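Local coordinates for protein polyisoprenyl-teichoic acid--peptidoglycan teichoic acid transferase TagV (Bacillus subtilis, PDB 6UF3) that belongs to the LytR-CpsA-Psr family of bacterial cell-envelope proteins and folds around a mixed beta sheet flanked by helices, at residues A[220-228]-A[239-249]; A[96-104]-A[138-148]. All blocks are in the same frame, centred on the assembly; numbering follows the deposited sequence.

Overall arrangement
The two contacts lie on opposite sides of the chain's centre, about 29 Å apart between centres and about 15 Å between nearest atoms, so they do not touch. They follow one another in sequence: interaction 2 closes at residue 148, well before interaction 1 opens at residue 220. What relates them is the six-stranded mixed sheet. Helix 96-105 of interaction 2 starts just after strand 90-94, next to one end of the sheet order, whereas strand 220-222 of interaction 1 is the outermost strand at the other end. Interaction 1 also takes in the open end of a beta hairpin and the start of helix 243-257; interaction 2 pairs two helices of the LytR-CpsA-Psr region.

Interaction 1: A[220-228]-A[239-249]; sequences DTLSITGSD and FEPDATNLEKV
The ring of Phe239 reaches across to the backbone of Ile224 to Gly226, with Ile224 O lying in the ring plane at its edge, 3.3 Å from CE2. Ile224 meets the same ring obliquely: its CG2 is 4.1 Å from Phe239 CE2 and also rests alongside Pro241 CB. The other branch of the isoleucine ends at CD1, which lies beside Leu246 CD1 at 4.0 Å, and Phe83 of helix 72-84 touches Ile224, Pro241 and Leu246. Beyond this apolar cluster, Asn245 projects from the first turn of the helix with CG anti to its backbone N (chi1 173°), which carries the amide to Thr225. Thr225 N donates to Asn245 OD1 over 3.3 Å, coming from above the carbonyl plane, and a water lies within hydrogen-bonding distance of both Asn245 OD1 and Thr225 O. Thr225 O also takes a nearly straight bond from Asp242 N at 2.8 Å. Gly226 and Pro241 form a non-hydrogen-bonded antiparallel pair, their CA atoms 4.2 Å apart, and Ser227 exchanges two backbone bonds with Glu240. Asp242 OD1 accepts from Asn245 N and Thr244 OG1, the latter on its syn side, and caps the helix. Salt-bridged Arg50 holds the outward-turned end of Glu240. Antiparallel pairing of strands 226-231 and 236-241, followed directly by an N-capped helix, makes this the base of a beta hairpin running into helix 243-257.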
loop_
_atom_site.group_PDB
_atom_site.type_symbol
_atom_site.label_atom_id
_atom_site.label_comp_id
_atom_site.label_asym_id
_atom_site.label_seq_id
_atom_site.Cartn_x
_atom_site.Cartn_y
_atom_site.Cartn_z
ATOM N N ASP A 220 -9.930 2.287 -10.144
ATOM C CA ASP A 220 -10.137 0.945 -10.681
ATOM C C ASP A 220 -9.331 -0.014 -9.821
ATOM O O ASP A 220 -8.096 0.004 -9.857
ATOM C CB ASP A 220 -9.708 0.886 -12.145
ATOM C CG ASP A 220 -9.952 -0.479 -12.779
ATOM O OD1 ASP A 220 -10.714 -1.291 -12.197
ATOM O OD2 ASP A 220 -9.371 -0.739 -13.862
ATOM N N THR A 221 -9.999 -0.814 -8.998
ATOM C CA THR A 221 -9.268 -1.671 -8.069
ATOM C C THR A 221 -9.121 -3.056 -8.685
ATOM O O THR A 221 -10.117 -3.733 -8.958
ATOM C CB THR A 221 -9.938 -1.744 -6.695
ATOM O OG1 THR A 221 -10.030 -0.421 -6.144
ATOM C CG2 THR A 221 -9.090 -2.587 -5.746
ATOM N N LEU A 222 -7.871 -3.461 -8.899
ATOM C CA LEU A 222 -7.528 -4.755 -9.467
ATOM C C LEU A 222 -7.174 -5.718 -8.346
ATOM O O LEU A 222 -6.999 -5.326 -7.193
ATOM C CB LEU A 222 -6.359 -4.632 -10.448
ATOM C CG LEU A 222 -6.477 -3.523 -11.499
ATOM C CD1 LEU A 222 -5.310 -3.588 -12.461
ATOM C CD2 LEU A 222 -7.785 -3.603 -12.265
ATOM N N SER A 223 -7.078 -6.999 -8.696
ATOM C CA SER A 223 -6.875 -8.044 -7.702
ATOM C C SER A 223 -5.838 -9.039 -8.192
ATOM O O SER A 223 -5.836 -9.413 -9.367
ATOM C CB SER A 223 -8.182 -8.797 -7.404
ATOM O OG SER A 223 -9.159 -7.924 -6.872
ATOM N N ILE A 224 -4.974 -9.480 -7.280
ATOM C CA ILE A 224 -4.153 -10.666 -7.515
ATOM C C ILE A 224 -4.964 -11.855 -7.012
ATOM O O ILE A 224 -5.031 -12.112 -5.809
ATOM C CB ILE A 224 -2.792 -10.584 -6.823
ATOM C CG1 ILE A 224 -2.022 -9.331 -7.260
ATOM C CG2 ILE A 224 -1.988 -11.849 -7.122
ATOM C CD1 ILE A 224 -1.611 -9.333 -8.714
ATOM N N THR A 225 -5.607 -12.570 -7.933
ATOM C CA THR A 225 -6.293 -13.793 -7.557
ATOM C C THR A 225 -5.291 -14.945 -7.480
ATOM O O THR A 225 -4.186 -14.883 -8.029
ATOM C CB THR A 225 -7.409 -14.120 -8.548
ATOM O OG1 THR A 225 -6.851 -14.343 -9.842
ATOM C CG2 THR A 225 -8.417 -12.956 -8.631
ATOM N N GLY A 226 -5.682 -15.994 -6.773
ATOM C CA GLY A 226 -4.791 -17.120 -6.593
ATOM C C GLY A 226 -5.364 -18.128 -5.628
ATOM O O GLY A 226 -6.555 -18.103 -5.307
ATOM N N SER A 227 -4.497 -19.028 -5.175
ATOM C CA SER A 227 -4.907 -20.168 -4.367
ATOM C C SER A 227 -4.055 -20.269 -3.114
ATOM O O SER A 227 -2.859 -19.979 -3.148
ATOM C CB SER A 227 -4.794 -21.488 -5.151
ATOM O OG SER A 227 -5.483 -21.409 -6.384
ATOM N N ASP A 228 -4.677 -20.681 -2.013
ATOM C CA ASP A 228 -3.915 -21.078 -0.838
ATOM C C ASP A 228 -3.075 -22.308 -1.173
ATOM O O ASP A 228 -3.536 -23.228 -1.851
ATOM C CB ASP A 228 -4.853 -21.371 0.332
ATOM C CG ASP A 228 -5.559 -20.120 0.852
ATOM O OD1 ASP A 228 -5.145 -18.997 0.499
ATOM O OD2 ASP A 228 -6.532 -20.261 1.622
ATOM N N PHE A 239 0.462 -17.822 -0.801
ATOM C CA PHE A 239 -0.583 -17.446 -1.746
ATOM C C PHE A 239 -0.012 -17.568 -3.148
ATOM O O PHE A 239 0.871 -16.794 -3.536
ATOM C CB PHE A 239 -1.085 -16.030 -1.484
ATOM C CG PHE A 239 -2.261 -15.645 -2.340
ATOM C CD1 PHE A 239 -3.463 -16.315 -2.224
ATOM C CD2 PHE A 239 -2.163 -14.602 -3.247
ATOM C CE1 PHE A 239 -4.558 -15.965 -3.005
ATOM C CE2 PHE A 239 -3.266 -14.239 -4.035
ATOM C CZ PHE A 239 -4.456 -14.918 -3.905
ATOM N N GLU A 240 -0.498 -18.547 -3.914
ATOM C CA GLU A 240 0.032 -18.775 -5.247
ATOM C C GLU A 240 -0.769 -17.960 -6.252
ATOM O O GLU A 240 -1.979 -18.188 -6.389
ATOM C CB GLU A 240 -0.016 -20.253 -5.604
ATOM C CG GLU A 240 0.470 -20.565 -7.008
ATOM C CD GLU A 240 1.964 -20.397 -7.200
ATOM O OE1 GLU A 240 2.702 -20.214 -6.200
ATOM O OE2 GLU A 240 2.396 -20.450 -8.370
ATOM N N PRO A 241 -0.148 -17.020 -6.964
ATOM C CA PRO A 241 -0.898 -16.173 -7.900
ATOM C C PRO A 241 -1.348 -16.946 -9.128
ATOM O O PRO A 241 -0.602 -17.746 -9.695
ATOM C CB PRO A 241 0.109 -15.079 -8.277
ATOM C CG PRO A 241 1.488 -15.723 -7.991
ATOM C CD PRO A 241 1.246 -16.575 -6.793
ATOM N N ASP A 242 -2.583 -16.672 -9.541
ATOM C CA ASP A 242 -3.116 -17.202 -10.784
ATOM C C ASP A 242 -2.414 -16.558 -11.981
ATOM O O ASP A 242 -2.380 -15.330 -12.115
ATOM C CB ASP A 242 -4.624 -16.953 -10.820
ATOM C CG ASP A 242 -5.298 -17.557 -12.027
ATOM O OD1 ASP A 242 -5.083 -17.052 -13.150
ATOM O OD2 ASP A 242 -6.070 -18.527 -11.850
ATOM N N ALA A 243 -1.876 -17.399 -12.867
ATOM C CA ALA A 243 -1.032 -16.911 -13.959
ATOM C C ALA A 243 -1.818 -16.097 -14.992
ATOM O O ALA A 243 -1.351 -15.044 -15.440
ATOM C CB ALA A 243 -0.316 -18.089 -14.630
ATOM N N THR A 244 -2.994 -16.576 -15.426
ATOM C CA THR A 244 -3.710 -15.815 -16.453
ATOM C C THR A 244 -4.287 -14.520 -15.882
ATOM O O THR A 244 -4.299 -13.479 -16.564
ATOM C CB THR A 244 -4.804 -16.662 -17.106
ATOM O OG1 THR A 244 -5.716 -17.138 -16.114
ATOM C CG2 THR A 244 -4.180 -17.843 -17.834
ATOM N N ASN A 245 -4.738 -14.545 -14.621
ATOM C CA ASN A 245 -5.137 -13.290 -13.983
ATOM C C ASN A 245 -3.965 -12.331 -13.885
ATOM O O ASN A 245 -4.119 -11.132 -14.125
ATOM C CB ASN A 245 -5.702 -13.519 -12.586
ATOM C CG ASN A 245 -5.955 -12.215 -11.851
ATOM O OD1 ASN A 245 -5.120 -11.730 -11.048
ATOM N ND2 ASN A 245 -7.099 -11.618 -12.134
ATOM N N LEU A 246 -2.788 -12.835 -13.501
ATOM C CA LEU A 246 -1.639 -11.948 -13.369
ATOM C C LEU A 246 -1.269 -11.343 -14.713
ATOM O O LEU A 246 -0.885 -10.171 -14.786
ATOM C CB LEU A 246 -0.453 -12.707 -12.771
ATOM C CG LEU A 246 0.854 -11.928 -12.606
ATOM C CD1 LEU A 246 0.666 -10.718 -11.698
ATOM C CD2 LEU A 246 1.974 -12.831 -12.073
ATOM N N GLU A 247 -1.402 -12.115 -15.797
ATOM C CA GLU A 247 -1.110 -11.555 -17.111
ATOM C C GLU A 247 -2.086 -10.435 -17.450
ATOM O O GLU A 247 -1.692 -9.409 -18.021
ATOM C CB GLU A 247 -1.138 -12.649 -18.187
ATOM C CG GLU A 247 0.144 -13.476 -18.260
ATOM C CD GLU A 247 1.408 -12.621 -18.324
ATOM O OE1 GLU A 247 1.423 -11.607 -19.055
ATOM O OE2 GLU A 247 2.393 -12.963 -17.637
ATOM N N LYS A 248 -3.367 -10.602 -17.081
ATOM C CA LYS A 248 -4.330 -9.524 -17.324
ATOM C C LYS A 248 -4.039 -8.293 -16.458
ATOM O O LYS A 248 -4.146 -7.154 -16.930
ATOM C CB LYS A 248 -5.759 -10.031 -17.092
ATOM C CG LYS A 248 -6.858 -8.998 -17.358
ATOM C CD LYS A 248 -6.872 -8.582 -18.808
ATOM C CE LYS A 248 -8.115 -7.763 -19.149
ATOM N NZ LYS A 248 -8.070 -7.352 -20.571
ATOM N N VAL A 249 -3.706 -8.496 -15.184
ATOM C CA VAL A 249 -3.355 -7.367 -14.319
ATOM C C VAL A 249 -2.164 -6.617 -14.899
ATOM O O VAL A 249 -2.149 -5.379 -14.952
ATOM C CB VAL A 249 -3.065 -7.844 -12.885
ATOM C CG1 VAL A 249 -2.384 -6.725 -12.078
ATOM C CG2 VAL A 249 -4.328 -8.283 -12.194
HETATM O O HOH W 1 -3.016 -13.388 -10.040
#

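Interaction 2: A[96-104]-A[138-148]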
loop_
_atom_site.group_PDB
_atom_site.type_symbol
_atom_site.label_atom_id
_atom_site.label_comp_id
_atom_site.label_asym_id
_atom_site.label_seq_id
_atom_site.Cartn_x
_atom_site.Cartn_y
_atom_site.Cartn_z
ATOM N N PHE A 96 5.147 1.630 11.965
ATOM C CA PHE A 96 3.963 1.813 12.805
ATOM C C PHE A 96 3.899 3.229 13.362
ATOM O O PHE A 96 2.841 3.870 13.344
ATOM C CB PHE A 96 3.948 0.810 13.958
ATOM C CG PHE A 96 3.641 -0.606 13.549
ATOM C CD1 PHE A 96 3.341 -0.921 12.235
ATOM C CD2 PHE A 96 3.664 -1.624 14.493
ATOM C CE1 PHE A 96 3.065 -2.224 11.867
ATOM C CE2 PHE A 96 3.388 -2.933 14.131
ATOM C CZ PHE A 96 3.088 -3.229 12.815
ATOM N N ASP A 97 5.024 3.721 13.892
ATOM C CA ASP A 97 5.033 5.060 14.479
ATOM C C ASP A 97 4.773 6.120 13.420
ATOM O O ASP A 97 3.994 7.059 13.637
ATOM C CB ASP A 97 6.371 5.319 15.180
ATOM C CG ASP A 97 6.393 6.647 15.913
ATOM O OD1 ASP A 97 6.971 7.617 15.370
ATOM O OD2 ASP A 97 5.816 6.719 17.024
ATOM N N GLY A 98 5.431 5.992 12.266
ATOM C CA GLY A 98 5.209 6.947 11.196
ATOM C C GLY A 98 3.774 6.935 10.713
ATOM O O GLY A 98 3.203 7.985 10.400
ATOM N N PHE A 99 3.170 5.751 10.658
ATOM C CA PHE A 99 1.795 5.644 10.189
ATOM C C PHE A 99 0.848 6.359 11.137
ATOM O O PHE A 99 -0.047 7.111 10.699
ATOM C CB PHE A 99 1.403 4.171 10.047
ATOM C CG PHE A 99 -0.062 3.966 9.748
ATOM C CD1 PHE A 99 -0.550 4.127 8.461
ATOM C CD2 PHE A 99 -0.945 3.622 10.761
ATOM C CE1 PHE A 99 -1.892 3.955 8.188
ATOM C CE2 PHE A 99 -2.291 3.440 10.491
ATOM C CZ PHE A 99 -2.763 3.605 9.205
ATOM N N LYS A 100 1.004 6.099 12.442
ATOM C CA LYS A 100 0.186 6.805 13.420
ATOM C C LYS A 100 0.363 8.311 13.284
ATOM O O LYS A 100 -0.619 9.060 13.361
ATOM C CB LYS A 100 0.533 6.358 14.841
ATOM C CG LYS A 100 0.058 4.960 15.184
ATOM C CD LYS A 100 0.209 4.669 16.662
ATOM C CE LYS A 100 1.626 4.940 17.131
ATOM N NZ LYS A 100 1.815 4.550 18.556
ATOM N N ASP A 101 1.609 8.768 13.090
ATOM C CA ASP A 101 1.854 10.202 12.928
ATOM C C ASP A 101 1.112 10.761 11.720
ATOM O O ASP A 101 0.490 11.829 11.806
ATOM C CB ASP A 101 3.356 10.485 12.803
ATOM C CG ASP A 101 3.670 11.978 12.823
ATOM O OD1 ASP A 101 3.287 12.644 13.805
ATOM O OD2 ASP A 101 4.292 12.485 11.861
ATOM N N VAL A 102 1.178 10.063 10.585
ATOM C CA VAL A 102 0.477 10.517 9.385
ATOM C C VAL A 102 -1.002 10.699 9.686
ATOM O O VAL A 102 -1.588 11.751 9.403
ATOM C CB VAL A 102 0.680 9.530 8.222
ATOM C CG1 VAL A 102 -0.229 9.913 7.051
ATOM C CG2 VAL A 102 2.138 9.494 7.779
ATOM N N ILE A 103 -1.616 9.679 10.292
ATOM C CA ILE A 103 -3.056 9.727 10.550
ATOM C C ILE A 103 -3.395 10.863 11.507
ATOM O O ILE A 103 -4.403 11.573 11.339
ATOM C CB ILE A 103 -3.550 8.368 11.086
ATOM C CG1 ILE A 103 -3.267 7.247 10.081
ATOM C CG2 ILE A 103 -5.047 8.427 11.416
ATOM C CD1 ILE A 103 -3.967 7.433 8.723
ATOM N N ASN A 104 -2.561 11.060 12.529
ATOM C CA ASN A 104 -2.849 12.109 13.500
ATOM C C ASN A 104 -2.674 13.494 12.894
ATOM O O ASN A 104 -3.420 14.415 13.248
ATOM C CB ASN A 104 -1.963 11.935 14.730
ATOM C CG ASN A 104 -2.475 10.854 15.661
ATOM O OD1 ASN A 104 -3.679 10.596 15.725
ATOM N ND2 ASN A 104 -1.563 10.214 16.383
ATOM N N LEU A 138 -11.238 7.412 13.110
ATOM C CA LEU A 138 -10.161 6.829 13.896
ATOM C C LEU A 138 -8.972 7.772 13.991
ATOM O O LEU A 138 -8.609 8.430 13.014
ATOM C CB LEU A 138 -9.702 5.509 13.277
ATOM C CG LEU A 138 -10.808 4.524 12.904
ATOM C CD1 LEU A 138 -10.183 3.319 12.223
ATOM C CD2 LEU A 138 -11.595 4.097 14.131
ATOM N N ASN A 139 -8.357 7.818 15.169
ATOM C CA ASN A 139 -7.070 8.486 15.329
ATOM C C ASN A 139 -5.960 7.508 14.926
ATOM O O ASN A 139 -6.223 6.388 14.481
ATOM C CB ASN A 139 -6.917 9.022 16.753
ATOM C CG ASN A 139 -6.951 7.931 17.817
ATOM O OD1 ASN A 139 -6.560 6.789 17.575
ATOM N ND2 ASN A 139 -7.403 8.289 19.011
ATOM N N GLY A 140 -4.702 7.918 15.087
ATOM C CA GLY A 140 -3.599 7.098 14.601
ATOM C C GLY A 140 -3.493 5.751 15.295
ATOM O O GLY A 140 -3.306 4.721 14.639
ATOM N N GLU A 141 -3.595 5.737 16.624
ATOM C CA GLU A 141 -3.548 4.476 17.363
ATOM C C GLU A 141 -4.685 3.548 16.942
ATOM O O GLU A 141 -4.484 2.347 16.704
ATOM C CB GLU A 141 -3.596 4.774 18.863
ATOM C CG GLU A 141 -4.047 3.636 19.746
ATOM C CD GLU A 141 -4.274 4.089 21.175
ATOM O OE1 GLU A 141 -3.818 3.394 22.106
ATOM O OE2 GLU A 141 -4.902 5.150 21.371
ATOM N N GLU A 142 -5.893 4.100 16.815
ATOM C CA GLU A 142 -7.029 3.290 16.396
ATOM C C GLU A 142 -6.868 2.809 14.958
ATOM O O GLU A 142 -7.210 1.662 14.642
ATOM C CB GLU A 142 -8.323 4.095 16.562
ATOM C CG GLU A 142 -8.626 4.442 18.018
ATOM C CD GLU A 142 -9.693 5.509 18.164
ATOM O OE1 GLU A 142 -10.293 5.584 19.252
ATOM O OE2 GLU A 142 -9.928 6.265 17.197
ATOM N N ALA A 143 -6.354 3.666 14.075
ATOM C CA ALA A 143 -6.203 3.278 12.677
ATOM C C ALA A 143 -5.153 2.186 12.523
ATOM O O ALA A 143 -5.313 1.276 11.696
ATOM C CB ALA A 143 -5.848 4.498 11.825
ATOM N N LEU A 144 -4.089 2.247 13.331
ATOM C CA LEU A 144 -3.086 1.181 13.330
ATOM C C LEU A 144 -3.691 -0.134 13.795
ATOM O O LEU A 144 -3.484 -1.182 13.164
ATOM C CB LEU A 144 -1.903 1.566 14.218
ATOM C CG LEU A 144 -0.778 0.523 14.262
ATOM C CD1 LEU A 144 -0.194 0.370 12.869
ATOM C CD2 LEU A 144 0.307 0.884 15.273
ATOM N N ALA A 145 -4.434 -0.106 14.909
ATOM C CA ALA A 145 -5.065 -1.333 15.390
ATOM C C ALA A 145 -6.041 -1.887 14.358
ATOM O O ALA A 145 -6.146 -3.107 14.181
ATOM C CB ALA A 145 -5.773 -1.088 16.724
ATOM N N TYR A 146 -6.769 -0.998 13.676
ATOM C CA TYR A 146 -7.666 -1.405 12.601
ATOM C C TYR A 146 -6.904 -2.115 11.487
ATOM O O TYR A 146 -7.351 -3.154 10.982
ATOM C CB TYR A 146 -8.392 -0.167 12.064
ATOM C CG TYR A 146 -9.523 -0.443 11.100
ATOM C CD1 TYR A 146 -10.735 -0.939 11.551
ATOM C CD2 TYR A 146 -9.377 -0.189 9.737
ATOM C CE1 TYR A 146 -11.779 -1.176 10.677
ATOM C CE2 TYR A 146 -10.416 -0.428 8.848
ATOM C CZ TYR A 146 -11.613 -0.921 9.328
ATOM O OH TYR A 146 -12.656 -1.166 8.470
ATOM N N ALA A 147 -5.747 -1.568 11.100
ATOM C CA ALA A 147 -4.959 -2.153 10.018
ATOM C C ALA A 147 -4.342 -3.481 10.419
ATOM O O ALA A 147 -4.136 -4.345 9.560
ATOM C CB ALA A 147 -3.852 -1.194 9.583
ATOM N N ARG A 148 -4.051 -3.666 11.708
ATOM C CA ARG A 148 -3.307 -4.838 12.161
ATOM C C ARG A 148 -4.188 -6.024 12.531
ATOM O O ARG A 148 -3.674 -7.148 12.611
ATOM C CB ARG A 148 -2.435 -4.479 13.368
ATOM C CG ARG A 148 -1.261 -3.577 13.043
ATOM C CD ARG A 148 -0.520 -3.163 14.307
ATOM N NE ARG A 148 0.261 -4.259 14.883
ATOM C CZ ARG A 148 0.702 -4.277 16.136
ATOM N NH1 ARG A 148 0.433 -3.262 16.951
ATOM N NH2 ARG A 148 1.404 -5.312 16.576
HETATM O O HOH W 2 -3.226 8.118 18.279
#
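Phe96 offers one face of its ring to both Leu144 CD1 and Arg148 CD, each 4.2 Å from the ring centroid in a CH-pi contact. The two side chains cross the phenylalanine at about a right angle. Arg148 bends at its third torsion (chi3 73°), bringing the guanidinium round to the rim of the ring: Phe96 CE2 sits over one guanidinium face, 3.5 Å from NE, with the two planes 37° apart. Leu144 is shared, since the CD1 that faces Phe96 also comes to 3.9 Å from Phe99 CD2, while its CD2 meets the methylene chain of Lys100. Phe99 behaves differently, turning its edge to the other helix so that Ala143 C and Leu144 N lie in its plane; Ile103 CG1, of the same helix, sits over one of its faces, towards the rim. Farther along, Ile103 CG2 packs on Ala143 CB, and Gly140 brings the backbones to their closest, its CA 4.0 Å from that of Lys100. There Asn104 OD1 accepts from Gly140 N at 2.9 Å, the donor lying above the carbonyl plane, and a water accepts from both Asn104 ND2 and Glu141 N. Asn139 and Glu142 close a capping box at the same helix start. The aliphatic part of Lys100 runs over Gly140 and Glu141 before NZ reaches its salt-bridge partner Asp122. The chemistry therefore divides: aromatic and aliphatic groups fill the space where the helices diverge from Gly140 towards Phe96 and Arg148, while an asparagine from the neighbouring helix and a water serve two backbone N-H groups of the first turn of helix 140-148.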